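Local coordinates for hydroxyethylphosphonate dioxygenase (Streptomyces albus, PDB 6B9R), which probably catalyses the iron- and oxygen-dependent cleavage of 2-hydroxyethylphosphonate to hydroxymethylphosphonate, at residues P124-M129 with Y366-G371; Y152-F157 with L415-G420. All blocks are in the same frame, centred on the assembly; numbering follows the deposited sequence.

Interaction 1. Residues P124-M129 with Y366-G371; sequences PEWISM and YLYVLG
Y366 meets P124 with one side of its phenol ring: P124 CB stands 4.1 Å from the centroid of the Y366 ring and 30° off the ring normal, an off-centre CH-pi contact. The neighbouring methylene, P124 CG, comes to 3.6 Å from Y366 CE2, so the closest approach is at CE2 and not at the middle of the ring. The Y366 ring can extend toward the other strand because its CG lies anti to the backbone N (chi1 164°). Its hydroxyl is hydrogen-bonded to T114 OG1, which also bonds P124 O, and one threonine thereby ties both partners together.

Two residues on, Y368 repeats the extended conformation (chi1 178°) but reaches W126 chiefly through its hydroxyl end. Y368 OH lies 3.6 Å from W126 CD1, on the pyrrole side of the indole, and Y368 CZ is 4.4 Å from the same W126 CD1. L370 CD2 lies in plane at the edge of the Y368 ring.

Nearest CA atoms are 8.7 Å apart for P124 and Y366, and no hydrogen bond joins the segments, as expected for facing sheets. Strand 123-129 runs between strand 106-113 and strand 202-208; L204 and L206 of the latter also touch Y366. Strand 364-369 lies between 395-398 and 412-419 in the opposing sheet.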
loop_
_atom_site.group_PDB
_atom_site.type_symbol
_atom_site.label_atom_id
_atom_site.label_comp_id
_atom_site.label_asym_id
_atom_site.label_seq_id
_atom_site.Cartn_x
_atom_site.Cartn_y
_atom_site.Cartn_z
ATOM N N PRO A 124 -3.982 -2.198 20.275
ATOM C CA PRO A 124 -3.176 -1.899 21.465
ATOM C C PRO A 124 -3.814 -2.409 22.741
ATOM O O PRO A 124 -4.908 -1.974 23.117
ATOM C CB PRO A 124 -3.115 -0.372 21.451
ATOM C CG PRO A 124 -4.476 0.026 20.887
ATOM C CD PRO A 124 -4.903 -1.096 19.962
ATOM N N GLU A 125 -3.136 -3.320 23.431
ATOM C CA GLU A 125 -3.686 -3.939 24.624
ATOM C C GLU A 125 -2.813 -3.590 25.820
ATOM O O GLU A 125 -1.582 -3.643 25.735
ATOM C CB GLU A 125 -3.794 -5.468 24.467
ATOM C CG GLU A 125 -4.656 -5.918 23.288
ATOM C CD GLU A 125 -6.144 -5.882 23.593
ATOM O OE1 GLU A 125 -6.589 -6.652 24.465
ATOM O OE2 GLU A 125 -6.864 -5.081 22.955
ATOM N N TRP A 126 -3.463 -3.174 26.901
ATOM C CA TRP A 126 -2.886 -3.215 28.233
ATOM C C TRP A 126 -2.911 -4.664 28.695
ATOM O O TRP A 126 -3.940 -5.333 28.565
ATOM C CB TRP A 126 -3.716 -2.319 29.155
ATOM C CG TRP A 126 -3.363 -2.293 30.617
ATOM C CD1 TRP A 126 -2.652 -1.324 31.270
ATOM C CD2 TRP A 126 -3.750 -3.250 31.620
ATOM N NE1 TRP A 126 -2.557 -1.630 32.610
ATOM C CE2 TRP A 126 -3.221 -2.805 32.849
ATOM C CE3 TRP A 126 -4.476 -4.449 31.591
ATOM C CZ2 TRP A 126 -3.398 -3.513 34.041
ATOM C CZ3 TRP A 126 -4.659 -5.152 32.780
ATOM C CH2 TRP A 126 -4.122 -4.678 33.986
ATOM N N ILE A 127 -1.783 -5.176 29.197
ATOM C CA ILE A 127 -1.719 -6.584 29.584
ATOM C C ILE A 127 -0.911 -6.709 30.868
ATOM O O ILE A 127 0.271 -6.354 30.899
ATOM C CB ILE A 127 -1.110 -7.481 28.489
ATOM C CG1 ILE A 127 -1.801 -7.246 27.133
ATOM C CG2 ILE A 127 -1.220 -8.944 28.916
ATOM C CD1 ILE A 127 -1.165 -7.981 25.980
ATOM N N SER A 128 -1.537 -7.219 31.926
ATOM C CA SER A 128 -0.823 -7.436 33.175
ATOM C C SER A 128 -0.246 -8.841 33.201
ATOM O O SER A 128 -0.902 -9.806 32.804
ATOM C CB SER A 128 -1.731 -7.225 34.385
ATOM O OG SER A 128 -2.701 -8.241 34.461
ATOM N N MET A 129 0.990 -8.953 33.680
ATOM C CA MET A 129 1.615 -10.255 33.848
ATOM C C MET A 129 1.090 -10.893 35.125
ATOM O O MET A 129 1.292 -10.356 36.219
ATOM C CB MET A 129 3.133 -10.110 33.894
ATOM C CG MET A 129 3.791 -9.958 32.531
ATOM S SD MET A 129 3.433 -8.379 31.724
ATOM C CE MET A 129 2.226 -8.877 30.488
ATOM N N TYR A 366 -1.413 7.168 18.607
ATOM C CA TYR A 366 -2.044 6.544 19.759
ATOM C C TYR A 366 -1.405 7.134 21.012
ATOM O O TYR A 366 -0.178 7.240 21.090
ATOM C CB TYR A 366 -1.867 5.014 19.703
ATOM C CG TYR A 366 -2.139 4.294 21.005
ATOM C CD1 TYR A 366 -1.134 4.140 21.960
ATOM C CD2 TYR A 366 -3.392 3.755 21.277
ATOM C CE1 TYR A 366 -1.375 3.495 23.150
ATOM C CE2 TYR A 366 -3.649 3.107 22.467
ATOM C CZ TYR A 366 -2.626 2.977 23.408
ATOM O OH TYR A 366 -2.847 2.324 24.603
ATOM N N LEU A 367 -2.225 7.508 21.988
ATOM C CA LEU A 367 -1.741 8.094 23.226
ATOM C C LEU A 367 -2.258 7.275 24.396
ATOM O O LEU A 367 -3.373 6.756 24.355
ATOM C CB LEU A 367 -2.208 9.548 23.378
ATOM C CG LEU A 367 -1.975 10.519 22.219
ATOM C CD1 LEU A 367 -2.551 11.888 22.579
ATOM C CD2 LEU A 367 -0.489 10.630 21.895
ATOM N N TYR A 368 -1.442 7.157 25.446
ATOM C CA TYR A 368 -1.859 6.466 26.659
ATOM C C TYR A 368 -1.240 7.201 27.840
ATOM O O TYR A 368 -0.032 7.436 27.843
ATOM C CB TYR A 368 -1.422 4.991 26.644
ATOM C CG TYR A 368 -1.787 4.248 27.914
ATOM C CD1 TYR A 368 -3.012 3.612 28.040
ATOM C CD2 TYR A 368 -0.905 4.196 29.001
ATOM C CE1 TYR A 368 -3.363 2.952 29.220
ATOM C CE2 TYR A 368 -1.240 3.535 30.161
ATOM C CZ TYR A 368 -2.470 2.908 30.265
ATOM O OH TYR A 368 -2.789 2.256 31.444
ATOM N N VAL A 369 -2.050 7.580 28.826
ATOM C CA VAL A 369 -1.563 8.426 29.916
ATOM C C VAL A 369 -0.951 7.537 30.992
ATOM O O VAL A 369 -1.663 6.820 31.697
ATOM C CB VAL A 369 -2.664 9.317 30.502
ATOM C CG1 VAL A 369 -2.120 10.068 31.724
ATOM C CG2 VAL A 369 -3.150 10.295 29.456
ATOM N N LEU A 370 0.376 7.612 31.135
ATOM C CA LEU A 370 1.105 6.855 32.149
ATOM C C LEU A 370 1.198 7.585 33.474
ATOM O O LEU A 370 1.208 6.938 34.524
ATOM C CB LEU A 370 2.531 6.553 31.676
ATOM C CG LEU A 370 2.721 5.599 30.497
ATOM C CD1 LEU A 370 4.106 5.757 29.885
ATOM C CD2 LEU A 370 2.499 4.162 30.938
ATOM N N GLY A 371 1.285 8.910 33.446
ATOM C CA GLY A 371 1.578 9.684 34.629
ATOM C C GLY A 371 0.405 9.705 35.585
ATOM O O GLY A 371 -0.605 9.021 35.416
#

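Interaction 2. Residues Y152-F157 with L415-G420; sequences YQFTYF and LMLRIG. With FE (Fe (III) ion), chain E; 2HE ((2-hydroxyethyl)phosphonic acid), chain F.
L415 meets Y156 and F154 with its two methyl branches. Its CG is anti to the backbone N (chi1 178°), which carries the fork straight across to the other strand. L415 CD2 presses on the root of the tyrosine, 3.7 Å from Y156 CB, whereas L415 CD1 lies 3.9 Å from Y156 CD1. The same CD1 also approaches the F154 ring at its edge, near the ring plane, 4.1 Å from F154 CE2. Both aromatic side chains are extended from their strand, and each runs past L415 in the opposite direction. L417 adds a looser touch, with L417 CD1 4.3 Å from F154 CG.

Strands 152-157 and 415-419 are antiparallel at 171°, with axes 9.9 Å apart and no hydrogen bond between them. They belong to two seven-stranded antiparallel sheets packed face to face, consistent with the paired cupin domains of this enzyme family.

Alternation along the strand sends Q153 and T155 away from this apolar interface, to the iron side. Q153 is stretched out, and its OE1 binds the iron ion at 2.1 Å; H149, H190, two oxygens of the bound substrate and a water are the other ligands. Q153 NE2 donates a nearly straight bond to T155 OG1 (2.6 Å, 169°) lying close to the amide plane, which, with the OE1-iron bond, probably holds the amide in this orientation. A second, more bent hydrogen bond runs from Q153 NE2 to substrate O4, 3.1 Å away.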
loop_
_atom_site.group_PDB
_atom_site.type_symbol
_atom_site.label_atom_id
_atom_site.label_comp_id
_atom_site.label_asym_id
_atom_site.label_seq_id
_atom_site.Cartn_x
_atom_site.Cartn_y
_atom_site.Cartn_z
ATOM N N TYR A 152 3.081 -6.640 13.823
ATOM C CA TYR A 152 4.262 -6.104 14.486
ATOM C C TYR A 152 3.920 -5.733 15.923
ATOM O O TYR A 152 2.776 -5.405 16.238
ATOM C CB TYR A 152 4.762 -4.861 13.751
ATOM C CG TYR A 152 5.250 -5.134 12.347
ATOM C CD1 TYR A 152 4.355 -5.260 11.284
ATOM C CD2 TYR A 152 6.610 -5.251 12.083
ATOM C CE1 TYR A 152 4.812 -5.516 9.999
ATOM C CE2 TYR A 152 7.075 -5.495 10.805
ATOM C CZ TYR A 152 6.177 -5.620 9.769
ATOM O OH TYR A 152 6.653 -5.863 8.509
ATOM N N GLN A 153 4.909 -5.770 16.813
ATOM C CA GLN A 153 4.619 -5.335 18.173
ATOM C C GLN A 153 5.627 -4.314 18.666
ATOM O O GLN A 153 6.837 -4.499 18.523
ATOM C CB GLN A 153 4.569 -6.504 19.149
ATOM C CG GLN A 153 3.957 -6.115 20.481
ATOM C CD GLN A 153 3.602 -7.330 21.317
ATOM O OE1 GLN A 153 2.970 -8.256 20.832
ATOM N NE2 GLN A 153 4.019 -7.332 22.575
ATOM N N PHE A 154 5.110 -3.234 19.230
ATOM C CA PHE A 154 5.865 -2.325 20.074
ATOM C C PHE A 154 5.365 -2.519 21.492
ATOM O O PHE A 154 4.161 -2.405 21.747
ATOM C CB PHE A 154 5.677 -0.863 19.657
ATOM C CG PHE A 154 6.177 0.085 20.684
ATOM C CD1 PHE A 154 7.530 0.371 20.777
ATOM C CD2 PHE A 154 5.317 0.641 21.609
ATOM C CE1 PHE A 154 8.009 1.218 21.765
ATOM C CE2 PHE A 154 5.797 1.482 22.612
ATOM C CZ PHE A 154 7.148 1.776 22.681
ATOM N N THR A 155 6.278 -2.798 22.416
ATOM C CA THR A 155 5.905 -3.060 23.793
ATOM C C THR A 155 6.626 -2.086 24.707
ATOM O O THR A 155 7.840 -1.903 24.588
ATOM C CB THR A 155 6.236 -4.499 24.185
ATOM O OG1 THR A 155 5.556 -5.397 23.293
ATOM C CG2 THR A 155 5.773 -4.769 25.597
ATOM N N TYR A 156 5.872 -1.463 25.603
ATOM C CA TYR A 156 6.396 -0.588 26.644
ATOM C C TYR A 156 6.209 -1.261 27.997
ATOM O O TYR A 156 5.111 -1.732 28.298
ATOM C CB TYR A 156 5.669 0.756 26.623
ATOM C CG TYR A 156 6.149 1.696 27.688
ATOM C CD1 TYR A 156 7.234 2.522 27.462
ATOM C CD2 TYR A 156 5.515 1.756 28.926
ATOM C CE1 TYR A 156 7.682 3.394 28.449
ATOM C CE2 TYR A 156 5.955 2.617 29.914
ATOM C CZ TYR A 156 7.041 3.431 29.671
ATOM O OH TYR A 156 7.471 4.290 30.656
ATOM N N PHE A 157 7.272 -1.312 28.811
ATOM C CA PHE A 157 7.265 -2.088 30.052
ATOM C C PHE A 157 7.038 -1.203 31.278
ATOM O O PHE A 157 7.607 -0.116 31.384
ATOM C CB PHE A 157 8.580 -2.853 30.207
ATOM C CG PHE A 157 8.800 -3.887 29.142
ATOM C CD1 PHE A 157 8.260 -5.156 29.276
ATOM C CD2 PHE A 157 9.533 -3.588 28.004
ATOM C CE1 PHE A 157 8.458 -6.123 28.298
ATOM C CE2 PHE A 157 9.739 -4.540 27.019
ATOM C CZ PHE A 157 9.193 -5.816 27.158
ATOM N N LEU A 415 2.425 7.914 26.869
ATOM C CA LEU A 415 3.062 7.075 25.867
ATOM C C LEU A 415 2.455 7.420 24.514
ATOM O O LEU A 415 1.232 7.537 24.400
ATOM C CB LEU A 415 2.841 5.597 26.201
ATOM C CG LEU A 415 3.393 4.526 25.255
ATOM C CD1 LEU A 415 4.899 4.637 25.126
ATOM C CD2 LEU A 415 2.979 3.149 25.781
ATOM N N MET A 416 3.304 7.591 23.496
ATOM C CA MET A 416 2.854 7.946 22.152
ATOM C C MET A 416 3.431 6.960 21.146
ATOM O O MET A 416 4.652 6.753 21.093
ATOM C CB MET A 416 3.264 9.386 21.787
ATOM C CG MET A 416 3.079 9.778 20.312
ATOM S SD MET A 416 3.754 11.431 19.951
ATOM C CE MET A 416 2.449 12.499 20.534
ATOM N N LEU A 417 2.557 6.341 20.358
ATOM C CA LEU A 417 2.978 5.486 19.257
ATOM C C LEU A 417 2.351 6.032 17.985
ATOM O O LEU A 417 1.129 6.134 17.903
ATOM C CB LEU A 417 2.546 4.030 19.459
ATOM C CG LEU A 417 2.978 3.152 18.271
ATOM C CD1 LEU A 417 4.510 3.064 18.147
ATOM C CD2 LEU A 417 2.384 1.762 18.351
ATOM N N ARG A 418 3.190 6.375 17.012
ATOM C CA ARG A 418 2.779 6.917 15.728
ATOM C C ARG A 418 3.176 5.915 14.658
ATOM O O ARG A 418 4.302 5.410 14.675
ATOM C CB ARG A 418 3.452 8.266 15.465
ATOM C CG ARG A 418 3.612 9.119 16.709
ATOM C CD ARG A 418 4.468 10.336 16.409
ATOM N NE ARG A 418 3.705 11.569 16.543
ATOM C CZ ARG A 418 4.048 12.715 15.964
ATOM N NH1 ARG A 418 5.126 12.777 15.186
ATOM N NH2 ARG A 418 3.305 13.797 16.157
ATOM N N ILE A 419 2.255 5.610 13.742
ATOM C CA ILE A 419 2.509 4.607 12.712
ATOM C C ILE A 419 2.031 5.142 11.371
ATOM O O ILE A 419 1.109 5.962 11.297
ATOM C CB ILE A 419 1.823 3.255 13.021
ATOM C CG1 ILE A 419 0.300 3.415 13.052
ATOM C CG2 ILE A 419 2.306 2.690 14.363
ATOM C CD1 ILE A 419 -0.457 2.091 13.125
ATOM N N GLY A 420 2.665 4.670 10.303
ATOM C CA GLY A 420 2.188 5.001 8.972
ATOM C C GLY A 420 0.880 4.291 8.681
ATOM O O GLY A 420 0.656 3.156 9.104
HETATM FE FE FE E . 2.322 -10.238 21.274
HETATM O O3 2HE F . 0.789 -11.847 22.335
HETATM P P 2HE F . 0.390 -12.431 23.643
HETATM O O1 2HE F . 0.871 -13.964 23.739
HETATM O O2 2HE F . -1.209 -12.349 23.863
HETATM C CA 2HE F . 1.240 -11.439 24.892
HETATM C CB 2HE F . 1.197 -9.988 24.420
HETATM O O4 2HE F . 2.167 -9.739 23.390
HETATM O O HOH W 1 0.314 -8.705 21.659
#

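Both contacts bridge the same two facing sheets: strands 364-369 and 412-419 are neighbours in one, while 123-129 and 152-158 flank strand 202-208 in the other. Their centres are about 10 Å apart, and probable backbone hydrogen bonds, Y368 O to L415 N and Y366 N to L417 O, join them directly. L370 CD1 also packs on Y156 CE2. Interaction 2 is fully buried, about 10 Å from the chain centre, and joins aromatic to aliphatic side chains; interaction 1, at about 18 Å, includes the partly exposed W126 and pairs a proline with a phenol ring and an indole with a tyrosine hydroxyl. I127 and Q153 both reach the substrate pocket, but only Q153 binds the iron.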